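Local coordinates for antigen MTB48, Mycobacterial protein (Mycobacterium smegmatis, PDB 4WJ1) that is a substrate of the ESX-1 type VII secretion system, represented here by its PE and PPE domains, and is probably involved in DNA conjugation in recipient cells, at residues Leu170-Pro180 and Gln196-Gly207. Sequence-based numbering, arbitrary orientation.
Sequences LEGHGRHFANP and QRRLSTWWADMG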
# COMPACT_ATOMS: atom_id res chain seq x y z
N LEU A 170 6.54 3.82 4.67
CA LEU A 170 6.15 4.56 3.49
C LEU A 170 6.22 6.07 3.72
O LEU A 170 6.63 6.80 2.84
CB LEU A 170 4.75 4.16 3.05
CG LEU A 170 4.70 2.72 2.54
CD1 LEU A 170 3.39 2.44 1.85
CD2 LEU A 170 5.89 2.39 1.64
N GLU A 171 5.84 6.53 4.91
CA GLU A 171 6.02 7.94 5.24
C GLU A 171 7.49 8.31 5.15
O GLU A 171 7.85 9.35 4.59
CB GLU A 171 5.50 8.23 6.64
CG GLU A 171 4.01 8.01 6.77
CD GLU A 171 3.54 8.19 8.18
OE1 GLU A 171 4.39 8.09 9.10
OE2 GLU A 171 2.33 8.43 8.37
N GLY A 172 8.34 7.45 5.68
CA GLY A 172 9.78 7.65 5.60
C GLY A 172 10.23 7.64 4.16
O GLY A 172 11.05 8.47 3.73
N HIS A 173 9.69 6.70 3.39
CA HIS A 173 10.08 6.56 2.01
C HIS A 173 9.73 7.82 1.22
O HIS A 173 10.46 8.20 0.32
CB HIS A 173 9.41 5.34 1.40
CG HIS A 173 9.91 5.01 0.02
ND1 HIS A 173 11.22 4.67 -0.23
CD2 HIS A 173 9.27 4.98 -1.17
CE1 HIS A 173 11.37 4.43 -1.52
NE2 HIS A 173 10.21 4.62 -2.12
N GLY A 174 8.61 8.45 1.57
CA GLY A 174 8.19 9.67 0.90
C GLY A 174 9.22 10.77 1.02
O GLY A 174 9.38 11.58 0.12
N ARG A 175 9.96 10.78 2.13
CA ARG A 175 10.88 11.89 2.40
C ARG A 175 12.08 11.88 1.47
O ARG A 175 12.78 12.88 1.36
CB ARG A 175 11.34 11.85 3.86
CG ARG A 175 10.19 12.01 4.85
CD ARG A 175 10.67 12.04 6.30
NE ARG A 175 9.53 11.97 7.22
CZ ARG A 175 9.21 10.90 7.95
NH1 ARG A 175 9.95 9.80 7.90
NH2 ARG A 175 8.16 10.93 8.75
N HIS A 176 12.33 10.76 0.78
CA HIS A 176 13.41 10.72 -0.21
C HIS A 176 13.11 11.67 -1.37
O HIS A 176 14.01 12.04 -2.12
CB HIS A 176 13.62 9.30 -0.76
CG HIS A 176 14.19 8.34 0.24
ND1 HIS A 176 15.50 8.41 0.68
CD2 HIS A 176 13.64 7.28 0.87
CE1 HIS A 176 15.72 7.45 1.56
NE2 HIS A 176 14.61 6.75 1.69
N PHE A 177 11.85 12.06 -1.50
CA PHE A 177 11.40 12.81 -2.66
C PHE A 177 11.10 14.25 -2.31
O PHE A 177 11.09 15.11 -3.18
CB PHE A 177 10.15 12.15 -3.27
CG PHE A 177 10.36 10.73 -3.66
CD1 PHE A 177 10.85 10.42 -4.90
CD2 PHE A 177 10.14 9.70 -2.74
CE1 PHE A 177 11.08 9.09 -5.26
CE2 PHE A 177 10.37 8.38 -3.09
CZ PHE A 177 10.84 8.08 -4.35
N ALA A 178 10.88 14.51 -1.02
CA ALA A 178 10.31 15.79 -0.61
C ALA A 178 11.21 16.99 -0.89
O ALA A 178 10.73 18.09 -1.11
CB ALA A 178 9.95 15.75 0.85
N ASN A 179 12.52 16.79 -0.84
CA ASN A 179 13.47 17.87 -0.92
C ASN A 179 13.93 18.10 -2.36
O ASN A 179 14.28 17.15 -3.04
CB ASN A 179 14.68 17.59 -0.02
CG ASN A 179 15.39 16.27 -0.38
OD1 ASN A 179 14.75 15.21 -0.53
ND2 ASN A 179 16.71 16.33 -0.52
N PRO A 180 13.91 19.35 -2.83
CA PRO A 180 14.45 19.67 -4.15
C PRO A 180 15.96 19.50 -4.22
O PRO A 180 16.62 19.76 -3.24
CB PRO A 180 14.08 21.16 -4.33
CG PRO A 180 12.96 21.40 -3.38
CD PRO A 180 13.20 20.48 -2.22
N GLN A 196 7.95 16.02 -7.41
CA GLN A 196 8.48 15.34 -6.26
C GLN A 196 7.57 15.52 -5.06
O GLN A 196 7.32 14.58 -4.31
CB GLN A 196 9.87 15.84 -5.94
CG GLN A 196 10.91 15.40 -6.93
CD GLN A 196 12.25 16.02 -6.61
OE1 GLN A 196 12.59 16.17 -5.43
NE2 GLN A 196 13.00 16.41 -7.63
N ARG A 197 7.07 16.73 -4.88
CA ARG A 197 6.16 16.99 -3.78
C ARG A 197 4.91 16.12 -3.91
O ARG A 197 4.39 15.61 -2.93
CB ARG A 197 5.76 18.46 -3.73
CG ARG A 197 4.95 18.80 -2.49
CD ARG A 197 4.16 20.10 -2.67
NE ARG A 197 3.27 20.06 -3.84
CZ ARG A 197 2.17 19.31 -3.92
NH1 ARG A 197 1.80 18.50 -2.92
NH2 ARG A 197 1.43 19.36 -5.03
N ARG A 198 4.46 15.92 -5.14
CA ARG A 198 3.29 15.09 -5.37
C ARG A 198 3.58 13.66 -4.98
O ARG A 198 2.79 13.03 -4.29
CB ARG A 198 2.85 15.15 -6.83
CG ARG A 198 2.27 16.49 -7.22
CD ARG A 198 1.51 16.41 -8.52
NE ARG A 198 1.25 17.74 -9.05
CZ ARG A 198 2.03 18.32 -9.95
NH1 ARG A 198 3.08 17.65 -10.42
NH2 ARG A 198 1.75 19.55 -10.40
N LEU A 199 4.73 13.16 -5.43
CA LEU A 199 5.08 11.76 -5.22
C LEU A 199 5.37 11.51 -3.75
O LEU A 199 4.92 10.52 -3.17
CB LEU A 199 6.28 11.37 -6.08
CG LEU A 199 6.70 9.92 -5.88
CD1 LEU A 199 5.52 8.99 -6.10
CD2 LEU A 199 7.87 9.56 -6.81
N SER A 200 6.10 12.44 -3.15
CA SER A 200 6.38 12.42 -1.72
C SER A 200 5.10 12.44 -0.89
O SER A 200 4.96 11.70 0.07
CB SER A 200 7.27 13.61 -1.35
OG SER A 200 7.09 13.96 -0.00
N THR A 201 4.16 13.28 -1.26
CA THR A 201 2.92 13.37 -0.52
C THR A 201 2.09 12.11 -0.70
O THR A 201 1.37 11.69 0.20
CB THR A 201 2.14 14.61 -0.96
OG1 THR A 201 2.70 15.74 -0.28
CG2 THR A 201 0.67 14.54 -0.60
N TRP A 202 2.21 11.51 -1.87
CA TRP A 202 1.42 10.34 -2.18
C TRP A 202 1.92 9.14 -1.37
O TRP A 202 1.13 8.34 -0.88
CB TRP A 202 1.49 10.06 -3.67
CG TRP A 202 0.85 8.79 -4.10
CD1 TRP A 202 -0.45 8.61 -4.44
CD2 TRP A 202 1.49 7.53 -4.25
NE1 TRP A 202 -0.67 7.29 -4.79
CE2 TRP A 202 0.51 6.61 -4.68
CE3 TRP A 202 2.80 7.07 -4.07
CZ2 TRP A 202 0.80 5.27 -4.94
CZ3 TRP A 202 3.09 5.74 -4.32
CH2 TRP A 202 2.09 4.86 -4.76
N TRP A 203 3.23 9.03 -1.22
CA TRP A 203 3.80 7.97 -0.41
C TRP A 203 3.28 8.07 1.02
O TRP A 203 2.93 7.06 1.61
CB TRP A 203 5.32 8.04 -0.45
CG TRP A 203 5.90 7.30 -1.60
CD1 TRP A 203 6.72 7.80 -2.55
CD2 TRP A 203 5.71 5.91 -1.92
NE1 TRP A 203 7.06 6.82 -3.45
CE2 TRP A 203 6.46 5.65 -3.09
CE3 TRP A 203 4.99 4.86 -1.33
CZ2 TRP A 203 6.50 4.39 -3.69
CZ3 TRP A 203 5.03 3.61 -1.93
CH2 TRP A 203 5.78 3.38 -3.09
N ALA A 204 3.20 9.28 1.55
CA ALA A 204 2.64 9.47 2.87
C ALA A 204 1.17 9.03 2.91
O ALA A 204 0.72 8.46 3.90
CB ALA A 204 2.76 10.89 3.29
N ASP A 205 0.44 9.29 1.83
CA ASP A 205 -0.94 8.81 1.74
C ASP A 205 -0.96 7.28 1.71
O ASP A 205 -1.81 6.65 2.33
CB ASP A 205 -1.66 9.37 0.51
CG ASP A 205 -1.75 10.89 0.53
OD1 ASP A 205 -1.53 11.47 1.61
OD2 ASP A 205 -2.04 11.51 -0.53
N MSE A 206 -0.02 6.70 0.99
CA MSE A 206 0.08 5.26 0.92
C MSE A 206 0.36 4.69 2.33
O MSE A 206 -0.18 3.65 2.69
CB MSE A 206 1.17 4.85 -0.07
CG MSE A 206 0.74 5.03 -1.51
SE MSE A 206 -1.04 4.31 -1.89
CE MSE A 206 -2.03 5.99 -1.92
N GLY A 207 1.17 5.39 3.11
CA GLY A 207 1.41 5.03 4.50
C GLY A 207 0.10 5.05 5.28
O GLY A 207 -0.21 4.14 6.01
O HOH W 1 0.72 9.39 6.27
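W203 lies between H173, G174, L170 and F177 as a knob in a hole, with its indole against the H173 imidazole in a T-shaped stack. The imidazole brings its edge to one indole face, with the planes at 82° and H173 CD2 3.5 Å from W203 CE2. H173 CG stands anti to its backbone N (chi1 -172°), which swings the ring across to W203. The opposite indole face is covered by W202, while L170 CD2 reaches the six-membered ring at W203 CZ3, 3.9 Å away. F177 completes the aromatic cluster in a different way: its ring is within 24° of parallel to the indole but slid aside, with little overlap. L199 CD2 lies over one face of the phenyl in a CH-pi contact, 3.9 Å from the F177 ring centroid.

The two helices, consecutive in the PPE domain, form an antiparallel helical hairpin, their local axes only 7.4 Å apart. This close approach is consistent with glycine at the interface: G174 CA rests 3.6 Å from W203 CB, and G174 brings no side chain between the helices. Beyond the hairpin, helix 40-96 packs on W203 through D64 and on L170 through F60.

The flank carrying E171 and A204 is partly exposed and more polar. S200 marks the transition to it: S200 OG gives G174 O a weak hydrogen bond of 3.3 Å, and A178 CB lies beside the same hydroxyl. At E171 a water donates to E171 OE2 and sits close to A204 O, at a distance short enough to leave that second bond doubtful; Q167 also hydrogen-bonds to that carboxylate oxygen.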